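O-ureido-L-serine synthase (PDB 3X44) uses pyridoxal 5'-phosphate to join hydroxyurea to O-acetyl-L-serine, giving O-ureido-L-serine for the biosynthesis of the antibiotic D-cycloserine. Local coordinates at residues A[60-73]-A[87-101]. The protein carries 1 engineered substitution. Sequence-based numbering, arbitrary orientation.
With PUS ((E)-O-(carbamoylamino)-N-({3-hydroxy-2-methyl-5-[(phosphonooxy)methyl]pyridin-4-yl}methylidene)-L-serine), chain C.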
loop_
_atom_site.group_PDB
_atom_site.type_symbol
_atom_site.label_atom_id
_atom_site.label_comp_id
_atom_site.label_asym_id
_atom_site.label_seq_id
_atom_site.Cartn_x
_atom_site.Cartn_y
_atom_site.Cartn_z
ATOM N N LEU A 60 -17.204 -21.240 17.042
ATOM C CA LEU A 60 -16.506 -22.026 16.030
ATOM C C LEU A 60 -15.210 -22.608 16.558
ATOM O O LEU A 60 -14.427 -21.920 17.206
ATOM C CB LEU A 60 -16.203 -21.169 14.796
ATOM C CG LEU A 60 -17.239 -21.123 13.667
ATOM C CD1 LEU A 60 -16.665 -20.316 12.502
ATOM C CD2 LEU A 60 -17.598 -22.528 13.210
ATOM N N LYS A 61 -14.987 -23.883 16.271
ATOM C CA LYS A 61 -13.780 -24.567 16.706
ATOM C C LYS A 61 -13.247 -25.346 15.512
ATOM O O LYS A 61 -14.001 -25.699 14.611
ATOM C CB LYS A 61 -14.104 -25.506 17.883
ATOM C CG LYS A 61 -13.533 -26.916 17.777
ATOM C CD LYS A 61 -14.037 -27.805 18.909
ATOM C CE LYS A 61 -15.076 -28.815 18.417
ATOM N NZ LYS A 61 -16.473 -28.316 18.587
ATOM N N PRO A 62 -11.932 -25.605 15.479
ATOM C CA PRO A 62 -11.347 -26.352 14.358
ATOM C C PRO A 62 -12.100 -27.647 14.053
ATOM O O PRO A 62 -12.426 -28.419 14.959
ATOM C CB PRO A 62 -9.900 -26.612 14.793
ATOM C CG PRO A 62 -9.813 -26.185 16.226
ATOM C CD PRO A 62 -10.919 -25.208 16.469
ATOM N N GLY A 63 -12.371 -27.874 12.771
ATOM C CA GLY A 63 -13.087 -29.069 12.365
ATOM C C GLY A 63 -14.592 -28.865 12.332
ATOM O O GLY A 63 -15.329 -29.730 11.854
ATOM N N ASP A 64 -15.051 -27.724 12.844
ATOM C CA ASP A 64 -16.481 -27.417 12.855
ATOM C C ASP A 64 -17.000 -27.238 11.430
ATOM O O ASP A 64 -16.236 -26.911 10.518
ATOM C CB ASP A 64 -16.743 -26.141 13.652
ATOM C CG ASP A 64 -17.034 -26.417 15.117
ATOM O OD1 ASP A 64 -17.128 -25.440 15.889
ATOM O OD2 ASP A 64 -17.167 -27.603 15.495
ATOM N N THR A 65 -18.301 -27.448 11.248
ATOM C CA THR A 65 -18.923 -27.321 9.934
ATOM C C THR A 65 -19.807 -26.076 9.825
ATOM O O THR A 65 -20.643 -25.817 10.687
ATOM C CB THR A 65 -19.779 -28.568 9.609
ATOM O OG1 THR A 65 -18.925 -29.713 9.453
ATOM C CG2 THR A 65 -20.571 -28.349 8.326
ATOM N N ILE A 66 -19.619 -25.319 8.751
ATOM C CA ILE A 66 -20.391 -24.105 8.515
ATOM C C ILE A 66 -21.349 -24.341 7.354
ATOM O O ILE A 66 -20.963 -24.894 6.321
ATOM C CB ILE A 66 -19.460 -22.908 8.165
ATOM C CG1 ILE A 66 -18.564 -22.574 9.359
ATOM C CG2 ILE A 66 -20.288 -21.691 7.778
ATOM C CD1 ILE A 66 -17.152 -22.199 8.981
ATOM N N VAL A 67 -22.602 -23.931 7.533
ATOM C CA VAL A 67 -23.609 -24.099 6.490
ATOM C C VAL A 67 -24.286 -22.768 6.202
ATOM O O VAL A 67 -24.580 -21.999 7.122
ATOM C CB VAL A 67 -24.689 -25.137 6.889
ATOM C CG1 VAL A 67 -25.546 -24.601 8.030
ATOM C CG2 VAL A 67 -25.562 -25.461 5.682
ATOM N N GLU A 68 -24.532 -22.506 4.922
ATOM C CA GLU A 68 -25.162 -21.255 4.517
ATOM C C GLU A 68 -25.885 -21.359 3.176
ATOM O O GLU A 68 -25.452 -22.085 2.278
ATOM C CB GLU A 68 -24.100 -20.160 4.432
ATOM C CG GLU A 68 -24.630 -18.831 3.929
ATOM C CD GLU A 68 -25.563 -18.184 4.924
ATOM O OE1 GLU A 68 -26.687 -18.700 5.109
ATOM O OE2 GLU A 68 -25.170 -17.164 5.525
ATOM N N CYS A 69 -27.005 -20.654 3.057
ATOM C CA CYS A 69 -27.755 -20.625 1.801
ATOM C C CYS A 69 -27.149 -19.436 1.071
ATOM O O CYS A 69 -27.087 -18.336 1.618
ATOM C CB CYS A 69 -29.246 -20.372 2.034
ATOM S SG CYS A 69 -30.112 -19.931 0.514
ATOM N N THR A 70 -26.703 -19.649 -0.158
ATOM C CA THR A 70 -26.046 -18.578 -0.891
ATOM C C THR A 70 -26.440 -18.526 -2.363
ATOM O O THR A 70 -26.927 -19.515 -2.909
ATOM C CB THR A 70 -24.513 -18.774 -0.796
ATOM O OG1 THR A 70 -23.844 -17.817 -1.616
ATOM C CG2 THR A 70 -24.139 -20.174 -1.278
ATOM N N SER A 71 -26.237 -17.370 -2.991
ATOM C CA SER A 71 -26.509 -17.221 -4.422
ATOM C C SER A 71 -25.217 -17.597 -5.148
ATOM O O SER A 71 -25.141 -17.540 -6.378
ATOM C CB SER A 71 -26.901 -15.776 -4.778
ATOM O OG SER A 71 -25.876 -14.848 -4.458
ATOM N N GLY A 72 -24.199 -17.968 -4.374
ATOM C CA GLY A 72 -22.929 -18.363 -4.967
ATOM C C GLY A 72 -21.659 -17.801 -4.343
ATOM O O GLY A 72 -20.867 -18.536 -3.764
ATOM N N ASN A 73 -21.464 -16.492 -4.452
ATOM C CA ASN A 73 -20.262 -15.850 -3.925
ATOM C C ASN A 73 -20.011 -16.086 -2.441
ATOM O O ASN A 73 -18.880 -16.347 -2.033
ATOM C CB ASN A 73 -20.290 -14.347 -4.230
ATOM C CG ASN A 73 -19.913 -14.038 -5.677
ATOM O OD1 ASN A 73 -19.116 -14.753 -6.282
ATOM N ND2 ASN A 73 -20.483 -12.969 -6.232
ATOM N N TYR A 87 -11.839 -25.397 8.550
ATOM C CA TYR A 87 -13.249 -25.672 8.790
ATOM C C TYR A 87 -13.844 -26.483 7.642
ATOM O O TYR A 87 -13.210 -26.675 6.598
ATOM C CB TYR A 87 -14.040 -24.366 8.931
ATOM C CG TYR A 87 -13.683 -23.557 10.156
ATOM C CD1 TYR A 87 -13.867 -24.080 11.435
ATOM C CD2 TYR A 87 -13.136 -22.279 10.033
ATOM C CE1 TYR A 87 -13.513 -23.345 12.567
ATOM C CE2 TYR A 87 -12.781 -21.542 11.158
ATOM C CZ TYR A 87 -12.970 -22.082 12.420
ATOM O OH TYR A 87 -12.614 -21.362 13.538
ATOM N N ARG A 88 -15.059 -26.975 7.860
ATOM C CA ARG A 88 -15.787 -27.728 6.851
ATOM C C ARG A 88 -16.915 -26.786 6.448
ATOM O O ARG A 88 -17.449 -26.068 7.294
ATOM C CB ARG A 88 -16.355 -29.023 7.446
ATOM C CG ARG A 88 -15.340 -30.158 7.553
ATOM C CD ARG A 88 -15.543 -30.983 8.827
ATOM N NE ARG A 88 -14.667 -32.153 8.877
ATOM C CZ ARG A 88 -14.560 -32.972 9.922
ATOM N NH1 ARG A 88 -15.277 -32.755 11.019
ATOM N NH2 ARG A 88 -13.743 -34.014 9.870
ATOM N N PHE A 89 -17.266 -26.774 5.167
ATOM C CA PHE A 89 -18.325 -25.899 4.683
ATOM C C PHE A 89 -19.326 -26.625 3.780
ATOM O O PHE A 89 -18.949 -27.467 2.959
ATOM C CB PHE A 89 -17.724 -24.701 3.926
ATOM C CG PHE A 89 -18.762 -23.769 3.361
ATOM C CD1 PHE A 89 -19.632 -23.084 4.207
ATOM C CD2 PHE A 89 -18.909 -23.620 1.986
ATOM C CE1 PHE A 89 -20.641 -22.271 3.698
ATOM C CE2 PHE A 89 -19.913 -22.810 1.459
ATOM C CZ PHE A 89 -20.784 -22.134 2.318
ATOM N N VAL A 90 -20.601 -26.284 3.939
ATOM C CA VAL A 90 -21.679 -26.875 3.153
ATOM C C VAL A 90 -22.525 -25.749 2.582
ATOM O O VAL A 90 -23.141 -24.995 3.334
ATOM C CB VAL A 90 -22.618 -27.743 4.021
ATOM C CG1 VAL A 90 -23.649 -28.431 3.131
ATOM C CG2 VAL A 90 -21.824 -28.754 4.814
ATOM N N ALA A 91 -22.563 -25.640 1.258
ATOM C CA ALA A 91 -23.341 -24.593 0.608
ATOM C C ALA A 91 -24.730 -25.084 0.208
ATOM O O ALA A 91 -24.883 -26.200 -0.281
ATOM C CB ALA A 91 -22.602 -24.082 -0.620
ATOM N N VAL A 92 -25.732 -24.241 0.441
ATOM C CA VAL A 92 -27.118 -24.530 0.087
ATOM C C VAL A 92 -27.399 -23.504 -1.001
ATOM O O VAL A 92 -27.566 -22.327 -0.710
ATOM C CB VAL A 92 -28.069 -24.282 1.274
ATOM C CG1 VAL A 92 -29.512 -24.285 0.790
ATOM C CG2 VAL A 92 -27.862 -25.352 2.336
ATOM N N MET A 93 -27.451 -23.951 -2.251
ATOM C CA MET A 93 -27.639 -23.030 -3.366
ATOM C C MET A 93 -28.705 -23.412 -4.385
ATOM O O MET A 93 -28.872 -24.582 -4.715
ATOM C CB MET A 93 -26.292 -22.856 -4.078
ATOM C CG MET A 93 -26.270 -21.800 -5.158
ATOM S SD MET A 93 -24.572 -21.478 -5.675
ATOM C CE MET A 93 -24.017 -23.135 -6.147
ATOM N N GLY A 94 -29.423 -22.409 -4.881
ATOM C CA GLY A 94 -30.450 -22.659 -5.878
ATOM C C GLY A 94 -29.807 -23.334 -7.071
ATOM O O GLY A 94 -28.663 -23.031 -7.404
ATOM N N ASP A 95 -30.536 -24.233 -7.728
ATOM C CA ASP A 95 -29.982 -24.959 -8.868
ATOM C C ASP A 95 -29.823 -24.146 -10.147
ATOM O O ASP A 95 -29.248 -24.640 -11.120
ATOM C CB ASP A 95 -30.843 -26.179 -9.176
ATOM C CG ASP A 95 -32.273 -25.808 -9.534
ATOM O OD1 ASP A 95 -32.592 -24.599 -9.621
ATOM O OD2 ASP A 95 -33.079 -26.736 -9.725
ATOM N N THR A 96 -30.322 -22.911 -10.150
ATOM C CA THR A 96 -30.234 -22.071 -11.339
ATOM C C THR A 96 -29.029 -21.135 -11.399
ATOM O O THR A 96 -28.762 -20.541 -12.444
ATOM C CB THR A 96 -31.520 -21.237 -11.526
ATOM O OG1 THR A 96 -31.888 -20.628 -10.284
ATOM C CG2 THR A 96 -32.661 -22.133 -12.007
ATOM N N TYR A 97 -28.304 -21.002 -10.289
ATOM C CA TYR A 97 -27.120 -20.139 -10.260
ATOM C C TYR A 97 -26.034 -20.789 -11.127
ATOM O O TYR A 97 -26.028 -22.001 -11.302
ATOM C CB TYR A 97 -26.657 -19.932 -8.810
ATOM C CG TYR A 97 -27.589 -18.999 -8.066
ATOM C CD1 TYR A 97 -28.490 -19.488 -7.123
ATOM C CD2 TYR A 97 -27.632 -17.637 -8.381
ATOM C CE1 TYR A 97 -29.421 -18.638 -6.512
ATOM C CE2 TYR A 97 -28.558 -16.790 -7.776
ATOM C CZ TYR A 97 -29.447 -17.299 -6.848
ATOM O OH TYR A 97 -30.370 -16.466 -6.266
ATOM N N SER A 98 -25.123 -19.987 -11.669
ATOM C CA SER A 98 -24.097 -20.509 -12.576
ATOM C C SER A 98 -23.279 -21.681 -12.044
ATOM O O SER A 98 -22.939 -21.735 -10.863
ATOM C CB SER A 98 -23.165 -19.380 -13.035
ATOM O OG SER A 98 -22.163 -19.106 -12.078
ATOM N N VAL A 99 -22.962 -22.614 -12.939
ATOM C CA VAL A 99 -22.203 -23.800 -12.573
ATOM C C VAL A 99 -20.813 -23.443 -12.061
ATOM O O VAL A 99 -20.250 -24.172 -11.240
ATOM C CB VAL A 99 -22.111 -24.807 -13.760
ATOM C CG1 VAL A 99 -21.382 -24.177 -14.953
ATOM C CG2 VAL A 99 -21.407 -26.078 -13.305
ATOM N N GLU A 100 -20.275 -22.314 -12.523
ATOM C CA GLU A 100 -18.962 -21.856 -12.074
ATOM C C GLU A 100 -18.977 -21.758 -10.547
ATOM O O GLU A 100 -17.985 -22.058 -9.880
ATOM C CB GLU A 100 -18.631 -20.484 -12.679
ATOM C CG GLU A 100 -18.196 -20.533 -14.150
ATOM C CD GLU A 100 -19.348 -20.234 -15.104
ATOM O OE1 GLU A 100 -20.512 -20.425 -14.700
ATOM O OE2 GLU A 100 -19.093 -19.812 -16.256
ATOM N N ARG A 101 -20.113 -21.326 -10.007
ATOM C CA ARG A 101 -20.283 -21.206 -8.563
ATOM C C ARG A 101 -20.186 -22.590 -7.920
ATOM O O ARG A 101 -19.520 -22.762 -6.899
ATOM C CB ARG A 101 -21.641 -20.590 -8.241
ATOM C CG ARG A 101 -21.717 -19.085 -8.412
ATOM C CD ARG A 101 -23.152 -18.649 -8.687
ATOM N NE ARG A 101 -23.346 -17.244 -8.353
ATOM C CZ ARG A 101 -23.001 -16.235 -9.147
ATOM N NH1 ARG A 101 -22.446 -16.480 -10.329
ATOM N NH2 ARG A 101 -23.187 -14.986 -8.749
HETATM N N PUS C . -24.193 -12.393 -2.640
HETATM C CA PUS C . -24.628 -13.182 -1.417
HETATM C CB PUS C . -26.165 -13.016 -1.141
HETATM O OG PUS C . -26.953 -13.488 -2.325
HETATM N ND PUS C . -28.224 -14.043 -1.917
HETATM C CE PUS C . -29.369 -13.531 -2.419
HETATM N NZ2 PUS C . -29.380 -12.300 -2.962
HETATM O OZ1 PUS C . -30.373 -14.168 -2.381
HETATM C C PUS C . -24.303 -14.673 -1.649
HETATM O O PUS C . -23.467 -14.975 -2.455
HETATM O OT PUS C . -24.882 -15.529 -1.024
HETATM C C2 PUS C . -23.097 -10.092 -6.284
HETATM C C3 PUS C . -23.315 -10.886 -5.062
HETATM C C4 PUS C . -23.978 -10.254 -3.915
HETATM C C5 PUS C . -24.374 -8.845 -4.016
HETATM C C6 PUS C . -24.104 -8.132 -5.274
HETATM C C2A PUS C . -22.460 -10.717 -7.493
HETATM C C4A PUS C . -24.397 -11.067 -2.710
HETATM C C5A PUS C . -25.056 -8.126 -2.862
HETATM N N1 PUS C . -23.496 -8.772 -6.332
HETATM O O3 PUS C . -22.856 -12.150 -4.985
HETATM O O1P PUS C . -25.112 -9.035 0.049
HETATM O O2P PUS C . -23.801 -7.115 0.472
HETATM O O3P PUS C . -25.942 -6.882 -0.534
HETATM O O4P PUS C . -24.099 -7.847 -1.786
HETATM P P PUS C . -24.746 -7.722 -0.447
HETATM O O HOH W 1 -29.694 -20.166 -3.091
HETATM O O HOH W 2 -23.611 -14.506 -5.686
#
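R101 reaches from helix 99-107 to S71 and G72, in the loop after strand 65-70. Its CB passes G72 CA, and CG is 3.7 Å from G72 CA; CD lies 3.2 Å from S71 O, and NE donates to that oxygen (2.7 Å, 141° at the hydrogen). NH1 turns back to S98 OG, nearly in the guanidinium plane, while NH2 holds a water that also meets S71 OG, N73 N and PUS O3. Y97 also packs on S71: its ring takes S71 CA squarely over its centre in a CH-pi contact, 3.8 Å to the centroid. M93 SD packs on G72 CA.

Leading into these loops, strands 65-70 and 88-94 run parallel, and donors alternate between them: R88, V90 and V92 N give to D64, I66 and E68 O, while I66, E68 and T70 N give to R88, V90 and V92 O. V67 CG2, V90 and V92 meet on one face of the sheet; on the other, I66 CG2 lies 3.9 Å from F89 CD1, and F89 also packs on L78 and A79 of helix 73-85. At the far end Y87 lies beside the turn K61-D64: K61 O is at the ring edge, L60 CD1 over one face, and OH bonds E55.

T70 OG1, anti to its own N (chi1 174°), donates to the carboxylate oxygen OT of PUS and accepts from G72 N in an ST turn. S71 N also binds OT, S71 OG binds the ligand's OG, and N73 ND2 binds O3. The two strands are the parallel neighbours of the beta-alpha-beta unit 65-70, 73-85, 88-94; at the C-terminal end of strand 65-70, the T-S-G-N loop 70-73 holds the PLP-substrate adduct and grips its carboxylate, as in cysteine synthases.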